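Long-range contacts in lysine/ornithine decarboxylase (PDB 2PLJ), which decarboxylates lysine and ornithine, the latter to the diamine putrescine, probably through pyridoxal phosphate as others of its fold family do: residues 168-173 and 187-192; 211-216 and 248-253; 302-307 and 319-324; 356-361 and 397-402. One frame throughout, in Å; residues are numbered along the deposited sequence.

Contact 1. Residues 168-173 and 187-192; sequences LLVRLS and FGCSPE
Phe187 lays its CB over the centre of one face of the Arg171 guanidinium, 3.5 Å from Arg171 CZ, while the aromatic ring continues obliquely past Arg171 NH1, its plane turned 52° from that of the guanidinium. Arg171 reaches there with CG anti to its backbone N (chi1 176°) and the chain extended as far as NE. Water 1 ties the far end, accepting from Arg171 NH2 and donating to Phe187 O. Behind this pair the backbones lock in a single bridge: Cys189 N gives a hydrogen bond of 2.8 Å to Arg171 O, and Ser173 N returns one of 2.9 Å to Cys189 O. Gly188, at phi 99°, lies close against Leu172 and Ser173, its CA 3.2 Å from Arg171 O. Ser173 OG adds a weak hydrogen bond to Gly188 O, an oxygen also gripped by Arg312 of the second subunit. Asp151 accepts from Gly188 N, and the Arg171 side chain touches the bound putrescine-cofactor adduct. The loop is thus pinned at the C-terminal end of barrel strand 167-171, which runs between strands 147-150 and 207-212; helix 191-203 follows, and Val170 and Cys189 both pack on it.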
# COMPACT_ATOMS: atom_id res chain seq x y z
N LEU A 168 22.64 -24.13 -2.30
CA LEU A 168 21.35 -23.79 -1.67
C LEU A 168 21.43 -23.71 -0.14
O LEU A 168 22.12 -24.52 0.51
CB LEU A 168 20.31 -24.87 -2.04
CG LEU A 168 20.09 -25.11 -3.55
CD1 LEU A 168 19.05 -26.18 -3.73
CD2 LEU A 168 19.67 -23.79 -4.22
N LEU A 169 20.70 -22.76 0.43
CA LEU A 169 20.43 -22.72 1.86
C LEU A 169 19.06 -23.33 2.08
O LEU A 169 18.09 -22.97 1.38
CB LEU A 169 20.44 -21.27 2.39
CG LEU A 169 21.80 -20.56 2.36
CD1 LEU A 169 21.63 -19.03 2.55
CD2 LEU A 169 22.75 -21.16 3.39
N VAL A 170 18.95 -24.24 3.06
CA VAL A 170 17.66 -24.86 3.38
C VAL A 170 17.08 -24.10 4.56
O VAL A 170 17.72 -24.03 5.61
CB VAL A 170 17.80 -26.37 3.74
CG1 VAL A 170 16.41 -26.93 4.01
CG2 VAL A 170 18.47 -27.12 2.58
N ARG A 171 15.90 -23.51 4.37
CA ARG A 171 15.33 -22.64 5.37
C ARG A 171 14.42 -23.46 6.28
O ARG A 171 13.52 -24.15 5.79
CB ARG A 171 14.52 -21.50 4.73
CG ARG A 171 13.83 -20.63 5.80
CD ARG A 171 13.33 -19.34 5.19
NE ARG A 171 12.48 -18.61 6.12
CZ ARG A 171 11.89 -17.44 5.85
NH1 ARG A 171 12.11 -16.79 4.71
NH2 ARG A 171 11.07 -16.89 6.76
N LEU A 172 14.68 -23.38 7.58
CA LEU A 172 13.87 -24.06 8.61
C LEU A 172 12.93 -23.08 9.29
O LEU A 172 13.23 -21.88 9.38
CB LEU A 172 14.77 -24.72 9.67
CG LEU A 172 15.45 -26.04 9.31
CD1 LEU A 172 16.50 -25.82 8.24
CD2 LEU A 172 16.07 -26.74 10.51
N SER A 173 11.80 -23.59 9.77
CA SER A 173 10.98 -22.86 10.73
C SER A 173 10.71 -23.76 11.95
O SER A 173 10.74 -24.99 11.85
CB SER A 173 9.68 -22.35 10.09
OG SER A 173 8.75 -23.40 9.91
N PHE A 187 7.00 -19.61 5.62
CA PHE A 187 8.18 -20.26 5.02
C PHE A 187 8.95 -21.09 6.04
O PHE A 187 8.80 -20.90 7.26
CB PHE A 187 9.17 -19.25 4.47
CG PHE A 187 8.61 -18.32 3.43
CD1 PHE A 187 8.19 -18.80 2.18
CD2 PHE A 187 8.59 -16.95 3.68
CE1 PHE A 187 7.69 -17.90 1.21
CE2 PHE A 187 8.08 -16.04 2.72
CZ PHE A 187 7.64 -16.51 1.49
N GLY A 188 9.77 -21.99 5.53
CA GLY A 188 10.67 -22.77 6.37
C GLY A 188 10.11 -24.16 6.66
O GLY A 188 8.91 -24.31 6.92
N CYS A 189 10.98 -25.16 6.57
CA CYS A 189 10.55 -26.55 6.80
C CYS A 189 10.91 -27.01 8.21
O CYS A 189 11.65 -26.33 8.93
CB CYS A 189 11.16 -27.50 5.77
SG CYS A 189 12.93 -27.56 5.85
N SER A 190 10.42 -28.19 8.59
CA SER A 190 10.79 -28.78 9.87
C SER A 190 12.21 -29.34 9.77
O SER A 190 12.69 -29.65 8.68
CB SER A 190 9.82 -29.93 10.24
OG SER A 190 9.95 -31.01 9.34
N PRO A 191 12.87 -29.55 10.93
CA PRO A 191 14.15 -30.25 10.96
C PRO A 191 14.13 -31.62 10.23
O PRO A 191 15.05 -31.93 9.47
CB PRO A 191 14.40 -30.44 12.47
CG PRO A 191 13.72 -29.26 13.08
CD PRO A 191 12.46 -29.09 12.27
N GLU A 192 13.07 -32.42 10.44
CA GLU A 192 12.94 -33.70 9.73
C GLU A 192 12.86 -33.51 8.20
O GLU A 192 13.51 -34.24 7.44
CB GLU A 192 11.72 -34.49 10.24
CG GLU A 192 11.58 -35.86 9.62
CD GLU A 192 10.41 -36.66 10.18
OE1 GLU A 192 9.51 -36.05 10.81
OE2 GLU A 192 10.39 -37.90 10.00
O HOH W 1 9.68 -18.55 8.84

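Contact 2. Residues 211-216 and 248-253; sequences LSFHVG and STLDIG. With P3T ((4-{[(4-aminobutyl)amino]methyl}-5-hydroxy-6-methylpyridin-3-yl)methyl dihydrogen phosphate), chain D.
Ile252 CA sits over one face of the Phe213 ring in a CH-pi contact, 3.9 Å from the centroid and 23° off its normal, with Asp251 O also over that face, likewise offset toward the rim. Phe213 and Ile252 run side by side in the same direction, bringing CZ of Phe213 to 3.6 Å from CB of Ile252. The neighbouring imidazole of His214 is sandwiched: the pyridine ring of the adduct P3T covers one face, its CAR 3.7 Å above the plane and over the centre, Gly216 N lies over the opposite face, and Gly253 C meets the edge in plane. With CG anti to the backbone N (chi1 -176°), His214 lays its imidazole face against the cofactor ring, and its NE2 makes a weak hydrogen bond to the phosphate ester oxygen OAP. Strands 207-212 and 249-251 are parallel neighbours joined through helix 223-241, a beta-alpha-beta crossover of the alpha/beta barrel. Leu211 N donates to Thr249 O, and Asp251 N to Leu211 O at 2.8 Å; Phe213 N then continues to Asp251 O at 3.1 Å. Leu211 CB and Leu250 CD1 touch on the face that packs against helix 223-241, whereas Ser212 and Asp251 meet through their CB atoms, 3.6 Å apart, on the other. Asp251 OD1 accepts from Gly253 N at 3.0 Å, an Asx turn that bends the chain as it leaves the strand. Water 2 bridges the diverging loops, accepting from Val215 N and donating to Ile252 O.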
# COMPACT_ATOMS: atom_id res chain seq x y z
N LEU A 211 22.17 -23.99 6.13
CA LEU A 211 20.82 -23.78 6.67
C LEU A 211 20.55 -22.30 6.90
O LEU A 211 21.48 -21.51 7.11
CB LEU A 211 20.64 -24.52 8.00
CG LEU A 211 20.96 -26.02 8.04
CD1 LEU A 211 20.71 -26.59 9.46
CD2 LEU A 211 20.13 -26.76 7.03
N SER A 212 19.27 -21.93 6.90
CA SER A 212 18.90 -20.55 7.23
C SER A 212 17.61 -20.55 8.01
O SER A 212 16.85 -21.53 8.00
CB SER A 212 18.74 -19.70 5.96
OG SER A 212 17.55 -20.03 5.27
N PHE A 213 17.34 -19.44 8.69
CA PHE A 213 16.04 -19.25 9.29
C PHE A 213 15.79 -17.76 9.42
O PHE A 213 16.74 -16.96 9.30
CB PHE A 213 15.95 -19.94 10.66
CG PHE A 213 16.93 -19.39 11.68
CD1 PHE A 213 16.67 -18.16 12.34
CD2 PHE A 213 18.11 -20.09 11.99
CE1 PHE A 213 17.59 -17.65 13.29
CE2 PHE A 213 19.03 -19.60 12.92
CZ PHE A 213 18.77 -18.40 13.59
N HIS A 214 14.55 -17.39 9.71
CA HIS A 214 14.22 -15.97 9.97
C HIS A 214 13.17 -15.99 11.05
O HIS A 214 12.07 -16.53 10.84
CB HIS A 214 13.72 -15.26 8.71
CG HIS A 214 13.48 -13.79 8.92
ND1 HIS A 214 12.22 -13.24 8.99
CD2 HIS A 214 14.34 -12.77 9.07
CE1 HIS A 214 12.31 -11.93 9.18
NE2 HIS A 214 13.60 -11.62 9.22
N VAL A 215 13.54 -15.50 12.23
CA VAL A 215 12.64 -15.61 13.40
C VAL A 215 11.47 -14.62 13.37
O VAL A 215 10.53 -14.71 14.19
CB VAL A 215 13.40 -15.57 14.75
CG1 VAL A 215 14.37 -16.78 14.86
CG2 VAL A 215 14.14 -14.30 14.97
N GLY A 216 11.53 -13.68 12.44
CA GLY A 216 10.47 -12.66 12.32
C GLY A 216 10.98 -11.23 12.54
O GLY A 216 11.98 -10.99 13.22
N SER A 248 28.32 -26.01 5.35
CA SER A 248 29.35 -24.98 5.56
C SER A 248 28.84 -23.70 6.22
O SER A 248 29.63 -22.93 6.77
CB SER A 248 30.05 -24.64 4.24
OG SER A 248 29.21 -23.85 3.40
N THR A 249 27.53 -23.47 6.17
CA THR A 249 26.97 -22.12 6.44
C THR A 249 25.70 -22.17 7.29
O THR A 249 24.86 -23.05 7.07
CB THR A 249 26.65 -21.41 5.10
OG1 THR A 249 27.80 -21.46 4.24
CG2 THR A 249 26.19 -19.96 5.30
N LEU A 250 25.60 -21.24 8.25
CA LEU A 250 24.36 -20.94 8.95
C LEU A 250 24.02 -19.49 8.70
O LEU A 250 24.85 -18.61 8.96
CB LEU A 250 24.50 -21.16 10.47
CG LEU A 250 23.21 -20.89 11.22
CD1 LEU A 250 22.08 -21.80 10.65
CD2 LEU A 250 23.40 -21.12 12.73
N ASP A 251 22.80 -19.25 8.23
CA ASP A 251 22.32 -17.88 7.98
C ASP A 251 21.21 -17.63 9.00
O ASP A 251 20.18 -18.31 8.95
CB ASP A 251 21.80 -17.84 6.53
CG ASP A 251 21.09 -16.54 6.17
OD1 ASP A 251 20.80 -15.70 7.05
OD2 ASP A 251 20.83 -16.40 4.95
N ILE A 252 21.42 -16.69 9.93
CA ILE A 252 20.49 -16.48 11.06
C ILE A 252 19.37 -15.45 10.78
O ILE A 252 18.62 -15.07 11.68
CB ILE A 252 21.23 -16.12 12.38
CG1 ILE A 252 21.97 -14.77 12.24
CG2 ILE A 252 22.19 -17.26 12.79
CD1 ILE A 252 22.44 -14.18 13.56
N GLY A 253 19.27 -15.06 9.52
CA GLY A 253 18.22 -14.15 9.04
C GLY A 253 18.27 -12.74 9.61
O GLY A 253 19.36 -12.24 10.00
OAE P3T D . 15.86 -7.28 9.65
PAU P3T D . 14.33 -7.26 9.21
OAF P3T D . 14.04 -5.97 8.30
OAC P3T D . 13.34 -7.39 10.35
OAP P3T D . 14.02 -8.48 8.20
CAM P3T D . 14.76 -8.55 6.91
CAS P3T D . 14.43 -9.92 6.32
CAH P3T D . 15.52 -10.80 6.27
NAO P3T D . 15.36 -12.03 5.78
CAQ P3T D . 14.19 -12.48 5.37
CAA P3T D . 14.08 -13.94 4.86
CAR P3T D . 13.04 -11.67 5.43
OAD P3T D . 11.87 -12.16 4.99
CAT P3T D . 13.15 -10.35 5.92
CAG P3T D . 12.00 -9.50 5.92
NAN P3T D . 10.79 -10.03 5.95
CAL P3T D . 9.49 -9.29 5.91
CAK P3T D . 9.43 -8.12 6.91
CAJ P3T D . 8.06 -7.41 6.67
CAI P3T D . 7.89 -6.22 7.62
NAB P3T D . 6.52 -5.66 7.56
O HOH W 2 16.08 -14.27 12.06

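Contact 3. Residues 302-307 and 319-324; sequences SVASVM and YLDDGI
The Asp321 carboxylate is held by Ser305 through both oxygens: OG of Ser305 donates to OD2 at 2.7 Å, and N of Ser305 donates to OD1 at 2.8 Å with a nearly straight N-H (167°). Both donors come from above the carboxylate plane, the hydroxyl 54° out of it and the amide less steeply, so the group presents a face to Ser305. Asp321 CG stands between its own backbone N and carbonyl carbon (chi1 53°), which turns the carboxylate back onto the opposing strand. The backbone completes the grip, since Asp321 N donates to Ser305 O at 3.1 Å. The two buried carboxylate oxygens are met by a backbone amide and a hydroxyl, which would be expected to favour the ionised form.

Further along strand 300-312, Met307 N donates to Tyr319 O at 2.8 Å; between the two bonded sites Val306 and Leu320 form an antiparallel non-hydrogen-bonded pair. Their side chains share a face, with Val306 CG2 3.8 Å from Leu320 CD2. Met307 folds at its last torsion and brings CE to 3.7 Å from Leu320 O, while its SD rests near Asp321 CB. Ala304 CB fits beside Asp322 CB at 4.0 Å.

Tyr319 turns its ring outward to meet Phe187 of the second subunit, with its hydroxyl bonded to Lys186 O of that chain. The hairpin of strands 300-312 and 315-320 belongs to the beta-barrel domain; Leu320 packs on strand 379-382, and Val303, from the longer strand, meets helix 40-53.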
# COMPACT_ATOMS: atom_id res chain seq x y z
N SER A 302 10.66 11.61 8.43
CA SER A 302 9.61 12.04 7.49
C SER A 302 9.20 13.47 7.82
O SER A 302 9.26 13.87 8.98
CB SER A 302 8.39 11.13 7.54
OG SER A 302 7.78 11.16 8.84
N VAL A 303 8.81 14.20 6.78
CA VAL A 303 8.35 15.57 6.94
C VAL A 303 7.07 15.71 6.13
O VAL A 303 7.07 15.49 4.90
CB VAL A 303 9.42 16.61 6.45
CG1 VAL A 303 8.92 18.05 6.69
CG2 VAL A 303 10.77 16.38 7.12
N ALA A 304 5.98 16.02 6.82
CA ALA A 304 4.70 16.32 6.13
C ALA A 304 4.22 17.69 6.54
O ALA A 304 4.66 18.23 7.55
CB ALA A 304 3.64 15.27 6.50
N SER A 305 3.35 18.26 5.71
CA SER A 305 2.81 19.58 5.99
C SER A 305 1.29 19.54 6.07
O SER A 305 0.64 18.66 5.48
CB SER A 305 3.31 20.60 4.96
OG SER A 305 2.57 20.57 3.76
N VAL A 306 0.74 20.50 6.80
CA VAL A 306 -0.71 20.58 7.01
C VAL A 306 -1.36 21.28 5.79
O VAL A 306 -1.07 22.45 5.51
CB VAL A 306 -1.04 21.40 8.29
CG1 VAL A 306 -2.54 21.56 8.44
CG2 VAL A 306 -0.44 20.73 9.53
N MET A 307 -2.24 20.55 5.10
CA MET A 307 -3.00 21.08 3.95
C MET A 307 -4.23 21.90 4.36
O MET A 307 -4.58 22.88 3.70
CB MET A 307 -3.43 19.94 3.03
CG MET A 307 -2.27 19.14 2.45
SD MET A 307 -2.78 18.10 1.05
CE MET A 307 -4.20 17.21 1.72
N TYR A 319 -5.13 17.73 8.22
CA TYR A 319 -5.11 16.88 7.04
C TYR A 319 -3.73 17.11 6.41
O TYR A 319 -3.46 18.19 5.90
CB TYR A 319 -6.23 17.25 6.08
CG TYR A 319 -7.59 17.15 6.72
CD1 TYR A 319 -8.35 15.98 6.62
CD2 TYR A 319 -8.14 18.23 7.44
CE1 TYR A 319 -9.61 15.87 7.22
CE2 TYR A 319 -9.38 18.13 8.05
CZ TYR A 319 -10.12 16.96 7.95
OH TYR A 319 -11.36 16.92 8.56
N LEU A 320 -2.89 16.08 6.48
CA LEU A 320 -1.50 16.19 6.02
C LEU A 320 -1.34 15.78 4.56
O LEU A 320 -2.23 15.13 4.00
CB LEU A 320 -0.57 15.33 6.90
CG LEU A 320 -0.70 15.53 8.42
CD1 LEU A 320 0.27 14.65 9.17
CD2 LEU A 320 -0.50 17.00 8.84
N ASP A 321 -0.18 16.11 3.98
CA ASP A 321 0.15 15.71 2.60
C ASP A 321 0.85 14.33 2.50
O ASP A 321 1.36 13.96 1.43
CB ASP A 321 0.96 16.80 1.87
CG ASP A 321 2.19 17.25 2.65
OD1 ASP A 321 2.58 16.56 3.60
OD2 ASP A 321 2.76 18.33 2.30
N ASP A 322 0.87 13.59 3.60
CA ASP A 322 1.39 12.20 3.60
C ASP A 322 0.52 11.40 4.58
O ASP A 322 -0.07 11.96 5.52
CB ASP A 322 2.86 12.20 4.04
CG ASP A 322 3.66 10.99 3.47
OD1 ASP A 322 3.06 10.07 2.82
OD2 ASP A 322 4.90 11.02 3.61
N GLY A 323 0.40 10.10 4.34
CA GLY A 323 -0.42 9.28 5.22
C GLY A 323 -0.31 7.79 4.93
O GLY A 323 0.73 7.35 4.44
N ILE A 324 -1.36 7.05 5.26
CA ILE A 324 -1.30 5.57 5.26
C ILE A 324 -1.21 4.97 3.88
O ILE A 324 -0.84 3.79 3.75
CB ILE A 324 -2.49 4.91 6.03
CG1 ILE A 324 -3.73 4.84 5.11
CG2 ILE A 324 -2.67 5.57 7.42
CD1 ILE A 324 -4.87 3.98 5.66

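Contact 4. Residues 356-361 and 397-402; sequences GPTCDS and NFFKRA. With P3T ((4-{[(4-aminobutyl)amino]methyl}-5-hydroxy-6-methylpyridin-3-yl)methyl dihydrogen phosphate), chain E.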
# COMPACT_ATOMS: atom_id res chain seq x y z
N GLY A 356 -4.28 11.58 6.88
CA GLY A 356 -3.53 11.65 5.63
C GLY A 356 -4.28 12.44 4.55
O GLY A 356 -5.41 12.98 4.80
N PRO A 357 -3.68 12.53 3.36
CA PRO A 357 -4.26 13.37 2.29
C PRO A 357 -5.40 12.74 1.49
O PRO A 357 -6.16 13.46 0.82
CB PRO A 357 -3.07 13.60 1.36
CG PRO A 357 -2.26 12.34 1.50
CD PRO A 357 -2.38 11.94 2.96
N THR A 358 -5.54 11.41 1.51
CA THR A 358 -6.58 10.79 0.67
C THR A 358 -8.00 10.95 1.18
O THR A 358 -8.23 11.31 2.33
CB THR A 358 -6.35 9.29 0.43
OG1 THR A 358 -6.65 8.56 1.63
CG2 THR A 358 -4.93 9.04 -0.05
N CYS A 359 -8.96 10.68 0.30
CA CYS A 359 -10.39 10.87 0.67
C CYS A 359 -10.96 9.76 1.55
O CYS A 359 -12.15 9.78 1.95
CB CYS A 359 -11.29 11.11 -0.54
SG CYS A 359 -11.22 12.85 -1.13
N ASP A 360 -10.11 8.84 1.93
CA ASP A 360 -10.49 7.68 2.67
C ASP A 360 -10.51 7.95 4.16
O ASP A 360 -9.54 8.44 4.73
CB ASP A 360 -9.47 6.59 2.36
CG ASP A 360 -10.00 5.23 2.63
OD1 ASP A 360 -10.83 5.07 3.56
OD2 ASP A 360 -9.60 4.32 1.87
N SER A 361 -11.62 7.63 4.81
CA SER A 361 -11.70 7.77 6.27
C SER A 361 -10.67 6.87 7.01
O SER A 361 -10.28 7.18 8.14
CB SER A 361 -13.14 7.53 6.76
OG SER A 361 -13.56 6.24 6.37
N ASN A 397 -5.34 7.68 -5.23
CA ASN A 397 -5.82 9.05 -5.51
C ASN A 397 -4.85 9.83 -6.41
O ASN A 397 -5.09 11.01 -6.69
CB ASN A 397 -5.98 9.85 -4.21
CG ASN A 397 -7.41 10.10 -3.82
OD1 ASN A 397 -7.72 10.16 -2.63
ND2 ASN A 397 -8.29 10.36 -4.81
N PHE A 398 -3.75 9.21 -6.85
CA PHE A 398 -2.65 9.92 -7.52
C PHE A 398 -1.99 11.03 -6.66
O PHE A 398 -1.36 11.95 -7.20
CB PHE A 398 -3.07 10.50 -8.89
CG PHE A 398 -3.45 9.47 -9.92
CD1 PHE A 398 -2.97 8.16 -9.83
CD2 PHE A 398 -4.27 9.82 -11.01
CE1 PHE A 398 -3.29 7.20 -10.81
CE2 PHE A 398 -4.60 8.86 -11.98
CZ PHE A 398 -4.10 7.56 -11.89
N PHE A 399 -2.11 10.96 -5.33
CA PHE A 399 -1.31 11.90 -4.54
C PHE A 399 0.17 11.61 -4.76
O PHE A 399 0.55 10.44 -4.83
CB PHE A 399 -1.64 11.84 -3.04
CG PHE A 399 -2.73 12.76 -2.65
CD1 PHE A 399 -2.48 14.13 -2.54
CD2 PHE A 399 -4.03 12.29 -2.47
CE1 PHE A 399 -3.51 15.02 -2.21
CE2 PHE A 399 -5.08 13.17 -2.14
CZ PHE A 399 -4.81 14.55 -2.01
N LYS A 400 0.98 12.66 -4.87
CA LYS A 400 2.44 12.51 -5.08
C LYS A 400 3.07 11.84 -3.86
O LYS A 400 2.67 12.11 -2.71
CB LYS A 400 3.05 13.89 -5.39
CG LYS A 400 4.58 14.01 -5.29
CD LYS A 400 5.00 14.65 -3.92
CE LYS A 400 6.48 15.05 -3.86
NZ LYS A 400 6.92 15.24 -2.42
N ARG A 401 3.99 10.91 -4.11
CA ARG A 401 4.69 10.24 -3.03
C ARG A 401 5.69 11.25 -2.44
O ARG A 401 6.23 12.10 -3.15
CB ARG A 401 5.46 9.01 -3.54
CG ARG A 401 4.55 7.88 -4.05
CD ARG A 401 5.34 6.66 -4.29
NE ARG A 401 4.62 5.67 -5.09
CZ ARG A 401 5.01 4.40 -5.19
NH1 ARG A 401 6.08 3.99 -4.53
NH2 ARG A 401 4.32 3.52 -5.92
N ALA A 402 5.97 11.12 -1.15
CA ALA A 402 7.09 11.86 -0.56
C ALA A 402 8.37 11.63 -1.36
O ALA A 402 8.66 10.51 -1.79
CB ALA A 402 7.29 11.42 0.87
OAE P3T E . -19.02 4.76 -5.09
PAU P3T E . -17.80 4.52 -4.07
OAF P3T E . -16.59 3.92 -4.93
OAC P3T E . -18.17 3.71 -2.82
OAP P3T E . -17.30 5.87 -3.50
CAM P3T E . -16.72 6.87 -4.47
CAS P3T E . -16.52 8.19 -3.71
CAH P3T E . -17.35 9.25 -4.13
NAO P3T E . -17.27 10.43 -3.53
CAQ P3T E . -16.43 10.70 -2.52
CAA P3T E . -16.39 12.10 -1.85
CAR P3T E . -15.57 9.68 -2.06
OAD P3T E . -14.73 9.93 -1.05
CAT P3T E . -15.63 8.39 -2.65
CAG P3T E . -14.72 7.39 -2.19
NAN P3T E . -14.24 7.43 -0.95
CAL P3T E . -13.26 6.48 -0.31
CAK P3T E . -13.50 5.01 -0.66
CAJ P3T E . -12.37 4.15 -0.03
CAI P3T E . -12.63 2.64 -0.25
NAB P3T E . -11.62 1.82 0.47
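Neither segment forms a regular helix or strand: two irregular loops of the beta-barrel domain approach each other, with the CA atoms of Thr358 and Asn397 6.5 Å apart. Residues 356-361 follow strand 349-355, and residues 397-402 lead into strand 403-407. Asn397 has positive phi (66°), as does Phe398, and the chain turns there before extending through Phe399. The one hydrogen bond across the contact uses the Asn397 side chain: Cys359 N donates to OD1 of Asn397 at 3.2 Å, approaching close to the line of the amide carbonyl. The same OD1 lies 3.5 Å from Thr358 CB, between that side chain and the Cys359 amide, while ND2 makes a weak hydrogen bond to Glu111 of the second subunit.

Phe399 brings a ring face to Pro357. Pro357 CB sits over the centre of that face, 3.8 Å from the centroid and 7° off the normal, a CH-pi contact, and the proline ring and the phenyl run antiparallel past one another. Thr358 crosses the ring obliquely with CG2 near CD2; its hydroxyl is bonded to Asp363.

Beyond the contact, the 356-361 loop borders an active site whose adduct P3T is otherwise bound largely by the second subunit, Ser217 and Tyr388 of that chain among its partners. Cys359, modelled in two conformers, has its CB near the adduct's phenolic oxygen OAD in the one described here. Asp360 OD2, which also bonds to the Tyr325 hydroxyl, lies 3.4 Å from CAJ in the putrescine arm of P3T.

Contacts 1 and 2 lie side by side in the alpha/beta barrel, their centres 9 Å apart, where strands 167-171 and 207-212 are neighbours; Leu172 N is 2.9 Å from Ser212 O, a probable hydrogen bond. Contacts 3 and 4 form a second pair, also 9 Å between centres, with Leu320 O against Pro357 CB. About 39 to 42 Å separates the centres of the two pairs within one chain, yet the dimer brings their counterparts together: Phe187 of contact 1 packs on Thr358 of the second subunit and meets Tyr319 of that subunit. Each active site thus combines Arg171 and His214 of one chain with Cys359 and Asp360 of the other around P3T.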